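Local atomic coordinates of protein Niban 2 (Homo sapiens, PDB entry 7CTP), a protein that may suppress apoptosis and promote melanoma cell invasion, and is a myristoylated PH-domain protein found in the cytoplasm and at membranes and cell junctions. Residues R492-L504 and Y536-I548. Sequence-based numbering, arbitrary orientation.
Sequences REALLQISIPFLL and YEEVVLQTVMKDI
Two groups of Ser499 grip the carbonyl oxygen of Leu495, and both residues also touch Ile548 of the partner helix. Ser499 OG donates to Leu495 O over 2.8 Å from one face of the carbonyl plane, while the backbone N of Ser499 reaches it from the other. With chi1 at 64°, the hydroxyl lies between the backbone N and carbonyl carbon, folded back onto its own helix; there it faces Ile548 CD1 and Val544 CG2 without leaving its proton unpaired. Ile548 is a knob seated among Arg492, Leu495, Leu496 and Ser499, and its CD1 presses on Leu496 CD2 at 3.5 Å, a tight carbon contact. Leu496 in turn enters a hole formed by Leu541, Val544, Met545 and Ile548. This reciprocal knobs-into-holes packing joins helices 464-511 and 532-555, in the helical C-terminal part of this chain, their short segments running at 124° with an axis approach of 9.9 Å. Val544 fills the hole between Leu496, Ser499, Ile500 and Leu503, its CG1 only 3.5 Å from Leu503 CD1. At one end, Met545 CE meets the Arg492 guanidinium obliquely, 3.2 Å from NE, while Leu496 CD1 lies over one face of that group, offset toward its rim. Replacing Arg492 by an alanine would remove the long extended chain and would probably leave the Met545 methyl without its cover and freer to turn. Toward the other end, Leu504 splits its branches: CD1 lies against the Glu537 carboxylate, which forms a salt bridge with Arg213, and CD2 sits 3.6 Å from Tyr536 CE2. A water lying in the plane of the Tyr536 ring donates to Leu504 O (2.7 Å) and hydrogen-bonds Tyr536 OH (2.6 Å), bridging the two helices.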
ATOM      1  N   ARG A 492      11.370  12.210   0.842  1.00 27.17           N
ATOM      2  CA  ARG A 492      12.534  11.739   0.101  1.00 31.05           C
ATOM      3  C   ARG A 492      12.180  10.520  -0.738  1.00 29.37           C
ATOM      4  O   ARG A 492      12.499  10.460  -1.931  1.00 27.71           O
ATOM      5  CB  ARG A 492      13.667  11.428   1.086  1.00 31.54           C
ATOM      6  CG  ARG A 492      14.813  10.556   0.564  1.00 53.01           C
ATOM      7  CD  ARG A 492      15.449   9.798   1.735  1.00 46.48           C
ATOM      8  NE  ARG A 492      16.670   9.083   1.377  1.00 67.79           N
ATOM      9  CZ  ARG A 492      16.707   7.861   0.850  1.00 71.11           C
ATOM     10  NH1 ARG A 492      17.873   7.294   0.565  1.00 59.73           N
ATOM     11  NH2 ARG A 492      15.579   7.206   0.606  1.00 66.74           N
ATOM     12  N   GLU A 493      11.504   9.547  -0.121  1.00 28.47           N
ATOM     13  CA  GLU A 493      11.072   8.345  -0.827  1.00 33.23           C
ATOM     14  C   GLU A 493      10.178   8.690  -2.011  1.00 32.53           C
ATOM     15  O   GLU A 493      10.373   8.170  -3.115  1.00 29.76           O
ATOM     16  CB  GLU A 493      10.349   7.400   0.136  1.00 39.02           C
ATOM     17  CG  GLU A 493       9.657   6.236  -0.570  1.00 49.72           C
ATOM     18  CD  GLU A 493       8.821   5.348   0.343  1.00 76.62           C
ATOM     19  OE1 GLU A 493       9.258   4.202   0.603  1.00 81.10           O
ATOM     20  OE2 GLU A 493       7.720   5.776   0.770  1.00 58.13           O
ATOM     21  N   ALA A 494       9.212   9.594  -1.808  1.00 28.43           N
ATOM     22  CA  ALA A 494       8.263   9.930  -2.866  1.00 28.37           C
ATOM     23  C   ALA A 494       8.952  10.639  -4.025  1.00 31.14           C
ATOM     24  O   ALA A 494       8.660  10.367  -5.195  1.00 30.93           O
ATOM     25  CB  ALA A 494       7.130  10.785  -2.310  1.00 28.00           C
ATOM     26  N   LEU A 495       9.863  11.569  -3.717  1.00 27.57           N
ATOM     27  CA  LEU A 495      10.592  12.256  -4.777  1.00 24.98           C
ATOM     28  C   LEU A 495      11.445  11.285  -5.580  1.00 28.56           C
ATOM     29  O   LEU A 495      11.548  11.408  -6.805  1.00 30.48           O
ATOM     30  CB  LEU A 495      11.460  13.360  -4.184  1.00 24.04           C
ATOM     31  CG  LEU A 495      10.713  14.587  -3.673  1.00 30.04           C
ATOM     32  CD1 LEU A 495      11.700  15.543  -3.028  1.00 30.00           C
ATOM     33  CD2 LEU A 495      10.024  15.249  -4.833  1.00 28.24           C
ATOM     34  N   LEU A 496      12.081  10.328  -4.902  1.00 27.33           N
ATOM     35  CA  LEU A 496      12.862   9.310  -5.600  1.00 26.76           C
ATOM     36  C   LEU A 496      11.971   8.442  -6.477  1.00 30.14           C
ATOM     37  O   LEU A 496      12.334   8.106  -7.609  1.00 28.18           O
ATOM     38  CB  LEU A 496      13.611   8.449  -4.587  1.00 24.95           C
ATOM     39  CG  LEU A 496      14.816   9.095  -3.907  1.00 29.01           C
ATOM     40  CD1 LEU A 496      15.331   8.233  -2.783  1.00 31.29           C
ATOM     41  CD2 LEU A 496      15.910   9.346  -4.931  1.00 29.25           C
ATOM     42  N   GLN A 497      10.795   8.074  -5.969  1.00 28.02           N
ATOM     43  CA  GLN A 497       9.901   7.198  -6.719  1.00 31.64           C
ATOM     44  C   GLN A 497       9.246   7.896  -7.905  1.00 36.78           C
ATOM     45  O   GLN A 497       8.765   7.216  -8.812  1.00 32.13           O
ATOM     46  CB  GLN A 497       8.843   6.619  -5.781  1.00 30.40           C
ATOM     47  CG  GLN A 497       9.427   5.581  -4.836  1.00 36.36           C
ATOM     48  CD  GLN A 497       8.415   5.013  -3.864  1.00 46.84           C
ATOM     49  OE1 GLN A 497       7.207   5.109  -4.074  1.00 44.56           O
ATOM     50  NE2 GLN A 497       8.908   4.373  -2.819  1.00 48.49           N
ATOM     51  N   ILE A 498       9.220   9.227  -7.926  1.00 28.33           N
ATOM     52  CA  ILE A 498       8.762   9.950  -9.111  1.00 30.14           C
ATOM     53  C   ILE A 498       9.904  10.194 -10.091  1.00 28.20           C
ATOM     54  O   ILE A 498       9.737  10.053 -11.307  1.00 33.44           O
ATOM     55  CB  ILE A 498       8.087  11.271  -8.701  1.00 24.40           C
ATOM     56  CG1 ILE A 498       6.725  11.002  -8.041  1.00 32.60           C
ATOM     57  CG2 ILE A 498       7.945  12.189  -9.921  1.00 28.36           C
ATOM     58  CD1 ILE A 498       6.260  12.108  -7.120  1.00 35.09           C
ATOM     59  N   SER A 499      11.088  10.533  -9.587  1.00 28.96           N
ATOM     60  CA  SER A 499      12.158  11.007 -10.462  1.00 23.13           C
ATOM     61  C   SER A 499      12.955   9.866 -11.096  1.00 25.82           C
ATOM     62  O   SER A 499      13.361   9.965 -12.259  1.00 25.68           O
ATOM     63  CB  SER A 499      13.075  11.941  -9.671  1.00 29.42           C
ATOM     64  OG  SER A 499      13.726  11.249  -8.623  1.00 32.46           O
ATOM     65  N   ILE A 500      13.207   8.783 -10.368  1.00 23.82           N
ATOM     66  CA  ILE A 500      14.108   7.753 -10.890  1.00 21.80           C
ATOM     67  C   ILE A 500      13.457   7.005 -12.055  1.00 23.02           C
ATOM     68  O   ILE A 500      14.125   6.802 -13.083  1.00 22.60           O
ATOM     69  CB  ILE A 500      14.586   6.809  -9.775  1.00 25.81           C
ATOM     70  CG1 ILE A 500      15.561   7.547  -8.853  1.00 29.91           C
ATOM     71  CG2 ILE A 500      15.295   5.602 -10.367  1.00 24.38           C
ATOM     72  CD1 ILE A 500      16.025   6.719  -7.675  1.00 31.89           C
ATOM     73  N   PRO A 501      12.183   6.590 -11.986  1.00 23.36           N
ATOM     74  CA  PRO A 501      11.602   5.923 -13.172  1.00 25.94           C
ATOM     75  C   PRO A 501      11.627   6.801 -14.402  1.00 25.55           C
ATOM     76  O   PRO A 501      11.803   6.307 -15.525  1.00 24.37           O
ATOM     77  CB  PRO A 501      10.166   5.607 -12.737  1.00 25.60           C
ATOM     78  CG  PRO A 501      10.232   5.545 -11.256  1.00 27.27           C
ATOM     79  CD  PRO A 501      11.216   6.620 -10.874  1.00 28.24           C
ATOM     80  N   PHE A 502      11.450   8.108 -14.206  1.00 23.27           N
ATOM     81  CA  PHE A 502      11.563   9.053 -15.309  1.00 27.58           C
ATOM     82  C   PHE A 502      12.955   9.006 -15.934  1.00 22.67           C
ATOM     83  O   PHE A 502      13.097   8.899 -17.159  1.00 25.47           O
ATOM     84  CB  PHE A 502      11.238  10.457 -14.806  1.00 25.47           C
ATOM     85  CG  PHE A 502      11.462  11.535 -15.829  1.00 27.11           C
ATOM     86  CD1 PHE A 502      10.494  11.813 -16.773  1.00 28.05           C
ATOM     87  CD2 PHE A 502      12.648  12.261 -15.843  1.00 26.79           C
ATOM     88  CE1 PHE A 502      10.699  12.809 -17.727  1.00 39.55           C
ATOM     89  CE2 PHE A 502      12.861  13.255 -16.788  1.00 31.11           C
ATOM     90  CZ  PHE A 502      11.880  13.526 -17.733  1.00 32.38           C
ATOM     91  N   LEU A 503      13.992   9.090 -15.101  1.00 22.24           N
ATOM     92  CA  LEU A 503      15.366   9.075 -15.600  1.00 26.05           C
ATOM     93  C   LEU A 503      15.694   7.757 -16.281  1.00 26.04           C
ATOM     94  O   LEU A 503      16.335   7.730 -17.338  1.00 25.16           O
ATOM     95  CB  LEU A 503      16.337   9.321 -14.449  1.00 29.41           C
ATOM     96  CG  LEU A 503      16.378  10.728 -13.873  1.00 35.01           C
ATOM     97  CD1 LEU A 503      17.145  10.674 -12.569  1.00 28.25           C
ATOM     98  CD2 LEU A 503      17.028  11.690 -14.860  1.00 29.09           C
ATOM     99  N   LEU A 504      15.291   6.642 -15.664  1.00 23.12           N
ATOM    100  CA  LEU A 504      15.603   5.345 -16.246  1.00 22.35           C
ATOM    101  C   LEU A 504      14.973   5.199 -17.623  1.00 19.12           C
ATOM    102  O   LEU A 504      15.600   4.669 -18.545  1.00 21.41           O
ATOM    103  CB  LEU A 504      15.136   4.231 -15.309  1.00 21.40           C
ATOM    104  CG  LEU A 504      15.925   4.140 -13.997  1.00 22.47           C
ATOM    105  CD1 LEU A 504      15.342   3.028 -13.134  1.00 24.82           C
ATOM    106  CD2 LEU A 504      17.418   3.904 -14.257  1.00 25.61           C
ATOM    107  N   TYR A 536      23.479  -0.190 -11.506  1.00 25.47           N
ATOM    108  CA  TYR A 536      23.168   0.913 -12.411  1.00 27.82           C
ATOM    109  C   TYR A 536      22.089   1.825 -11.831  1.00 28.25           C
ATOM    110  O   TYR A 536      22.220   3.054 -11.848  1.00 27.03           O
ATOM    111  CB  TYR A 536      22.742   0.343 -13.763  1.00 24.33           C
ATOM    112  CG  TYR A 536      21.985   1.312 -14.657  1.00 23.01           C
ATOM    113  CD1 TYR A 536      22.620   2.417 -15.212  1.00 28.93           C
ATOM    114  CD2 TYR A 536      20.649   1.094 -14.975  1.00 25.44           C
ATOM    115  CE1 TYR A 536      21.938   3.292 -16.046  1.00 31.95           C
ATOM    116  CE2 TYR A 536      19.957   1.962 -15.810  1.00 26.85           C
ATOM    117  CZ  TYR A 536      20.609   3.058 -16.341  1.00 28.40           C
ATOM    118  OH  TYR A 536      19.919   3.918 -17.172  1.00 32.39           O
ATOM    119  N   GLU A 537      21.015   1.238 -11.297  1.00 26.02           N
ATOM    120  CA  GLU A 537      19.950   2.062 -10.734  1.00 25.65           C
ATOM    121  C   GLU A 537      20.432   2.843  -9.517  1.00 29.58           C
ATOM    122  O   GLU A 537      19.980   3.971  -9.281  1.00 26.49           O
ATOM    123  CB  GLU A 537      18.735   1.200 -10.391  1.00 29.14           C
ATOM    124  CG  GLU A 537      18.067   0.614 -11.626  1.00 28.67           C
ATOM    125  CD  GLU A 537      16.736  -0.044 -11.336  1.00 32.25           C
ATOM    126  OE1 GLU A 537      16.269   0.017 -10.175  1.00 38.65           O
ATOM    127  OE2 GLU A 537      16.152  -0.612 -12.288  1.00 35.01           O
ATOM    128  N   GLU A 538      21.355   2.272  -8.735  1.00 28.94           N
ATOM    129  CA  GLU A 538      21.936   3.017  -7.618  1.00 26.49           C
ATOM    130  C   GLU A 538      22.790   4.178  -8.118  1.00 24.16           C
ATOM    131  O   GLU A 538      22.819   5.246  -7.493  1.00 30.38           O
ATOM    132  CB  GLU A 538      22.776   2.092  -6.727  1.00 29.00           C
ATOM    133  CG  GLU A 538      21.967   1.076  -5.925  1.00 39.45           C
ATOM    134  CD  GLU A 538      22.843   0.163  -5.072  1.00 63.87           C
ATOM    135  OE1 GLU A 538      22.451  -1.004  -4.833  1.00 49.80           O
ATOM    136  OE2 GLU A 538      23.926   0.614  -4.646  1.00 46.78           O
ATOM    137  N   VAL A 539      23.500   3.987  -9.234  1.00 27.77           N
ATOM    138  CA  VAL A 539      24.268   5.083  -9.828  1.00 27.94           C
ATOM    139  C   VAL A 539      23.335   6.218 -10.235  1.00 29.39           C
ATOM    140  O   VAL A 539      23.593   7.397  -9.957  1.00 31.27           O
ATOM    141  CB  VAL A 539      25.099   4.577 -11.019  1.00 29.01           C
ATOM    142  CG1 VAL A 539      25.601   5.758 -11.871  1.00 31.39           C
ATOM    143  CG2 VAL A 539      26.280   3.747 -10.522  1.00 29.35           C
ATOM    144  N   VAL A 540      22.215   5.872 -10.869  1.00 29.29           N
ATOM    145  CA  VAL A 540      21.241   6.887 -11.274  1.00 29.33           C
ATOM    146  C   VAL A 540      20.645   7.577 -10.051  1.00 33.57           C
ATOM    147  O   VAL A 540      20.461   8.803 -10.033  1.00 31.74           O
ATOM    148  CB  VAL A 540      20.148   6.256 -12.151  1.00 25.74           C
ATOM    149  CG1 VAL A 540      19.057   7.282 -12.450  1.00 30.06           C
ATOM    150  CG2 VAL A 540      20.759   5.721 -13.433  1.00 29.25           C
ATOM    151  N   LEU A 541      20.312   6.795  -9.018  1.00 28.19           N
ATOM    152  CA  LEU A 541      19.756   7.367  -7.794  1.00 31.19           C
ATOM    153  C   LEU A 541      20.675   8.435  -7.222  1.00 28.41           C
ATOM    154  O   LEU A 541      20.206   9.461  -6.718  1.00 34.60           O
ATOM    155  CB  LEU A 541      19.507   6.268  -6.753  1.00 27.62           C
ATOM    156  CG  LEU A 541      18.941   6.664  -5.381  1.00 35.26           C
ATOM    157  CD1 LEU A 541      18.005   5.584  -4.868  1.00 37.15           C
ATOM    158  CD2 LEU A 541      20.046   6.916  -4.355  1.00 41.08           C
ATOM    159  N   GLN A 542      21.989   8.208  -7.285  1.00 28.68           N
ATOM    160  CA  GLN A 542      22.916   9.144  -6.660  1.00 35.97           C
ATOM    161  C   GLN A 542      22.953  10.478  -7.399  1.00 37.99           C
ATOM    162  O   GLN A 542      23.312  11.498  -6.803  1.00 41.21           O
ATOM    163  CB  GLN A 542      24.312   8.533  -6.575  1.00 38.61           C
ATOM    164  CG  GLN A 542      24.464   7.518  -5.442  1.00 38.38           C
ATOM    165  CD  GLN A 542      24.087   8.088  -4.087  1.00 53.48           C
ATOM    166  OE1 GLN A 542      24.465   9.209  -3.744  1.00 48.65           O
ATOM    167  NE2 GLN A 542      23.345   7.312  -3.303  1.00 56.15           N
ATOM    168  N   THR A 543      22.551  10.503  -8.672  1.00 36.82           N
ATOM    169  CA  THR A 543      22.562  11.757  -9.423  1.00 30.13           C
ATOM    170  C   THR A 543      21.439  12.700  -9.003  1.00 38.42           C
ATOM    171  O   THR A 543      21.558  13.917  -9.186  1.00 38.09           O
ATOM    172  CB  THR A 543      22.470  11.486 -10.925  1.00 35.54           C
ATOM    173  OG1 THR A 543      21.157  11.006 -11.245  1.00 35.71           O
ATOM    174  CG2 THR A 543      23.498  10.474 -11.348  1.00 35.60           C
ATOM    175  N   VAL A 544      20.337  12.182  -8.454  1.00 31.72           N
ATOM    176  CA  VAL A 544      19.291  13.064  -7.940  1.00 37.16           C
ATOM    177  C   VAL A 544      19.392  13.296  -6.443  1.00 40.34           C
ATOM    178  O   VAL A 544      18.684  14.172  -5.918  1.00 36.89           O
ATOM    179  CB  VAL A 544      17.876  12.537  -8.255  1.00 43.89           C
ATOM    180  CG1 VAL A 544      17.590  12.626  -9.716  1.00 43.56           C
ATOM    181  CG2 VAL A 544      17.698  11.117  -7.736  1.00 40.39           C
ATOM    182  N   MET A 545      20.253  12.555  -5.743  1.00 35.37           N
ATOM    183  CA  MET A 545      20.236  12.570  -4.284  1.00 39.88           C
ATOM    184  C   MET A 545      20.542  13.954  -3.727  1.00 43.18           C
ATOM    185  O   MET A 545      19.899  14.398  -2.768  1.00 45.16           O
ATOM    186  CB  MET A 545      21.224  11.539  -3.749  1.00 40.64           C
ATOM    187  CG  MET A 545      20.801  10.925  -2.432  1.00 54.17           C
ATOM    188  SD  MET A 545      19.108  10.319  -2.469  1.00 61.19           S
ATOM    189  CE  MET A 545      18.703  10.435  -0.739  1.00 54.01           C
ATOM    190  N   LYS A 546      21.519  14.653  -4.312  1.00 47.14           N
ATOM    191  CA  LYS A 546      21.867  15.986  -3.822  1.00 58.04           C
ATOM    192  C   LYS A 546      20.684  16.937  -3.948  1.00 42.83           C
ATOM    193  O   LYS A 546      20.281  17.575  -2.968  1.00 48.89           O
ATOM    194  CB  LYS A 546      23.081  16.536  -4.573  1.00 54.41           C
ATOM    195  CG  LYS A 546      23.452  17.975  -4.191  1.00 67.54           C
ATOM    196  CD  LYS A 546      24.782  18.378  -4.811  1.00 72.41           C
ATOM    197  CE  LYS A 546      24.960  19.891  -4.847  1.00 77.35           C
ATOM    198  NZ  LYS A 546      24.850  20.459  -6.223  1.00 74.09           N
ATOM    199  N   ASP A 547      20.094  17.017  -5.146  1.00 40.96           N
ATOM    200  CA  ASP A 547      18.950  17.898  -5.362  1.00 47.98           C
ATOM    201  C   ASP A 547      17.792  17.556  -4.428  1.00 54.96           C
ATOM    202  O   ASP A 547      17.139  18.455  -3.887  1.00 57.15           O
ATOM    203  CB  ASP A 547      18.503  17.835  -6.822  1.00 46.61           C
ATOM    204  CG  ASP A 547      19.479  18.518  -7.763  1.00 61.76           C
ATOM    205  OD1 ASP A 547      19.941  19.634  -7.434  1.00 62.80           O
ATOM    206  OD2 ASP A 547      19.793  17.938  -8.828  1.00 46.81           O
ATOM    207  N   ILE A 548      17.537  16.264  -4.204  1.00 39.74           N
ATOM    208  CA  ILE A 548      16.409  15.864  -3.365  1.00 40.96           C
ATOM    209  C   ILE A 548      16.678  16.180  -1.903  1.00 44.06           C
ATOM    210  O   ILE A 548      15.830  16.755  -1.211  1.00 44.76           O
ATOM    211  CB  ILE A 548      16.091  14.372  -3.560  1.00 33.21           C
ATOM    212  CG1 ILE A 548      15.436  14.160  -4.922  1.00 38.03           C
ATOM    213  CG2 ILE A 548      15.195  13.865  -2.427  1.00 35.26           C
ATOM    214  CD1 ILE A 548      15.104  12.736  -5.208  1.00 34.51           C
TER
HETATM  215  O   HOH W   1      17.672   2.981 -18.161  1.00 26.71           O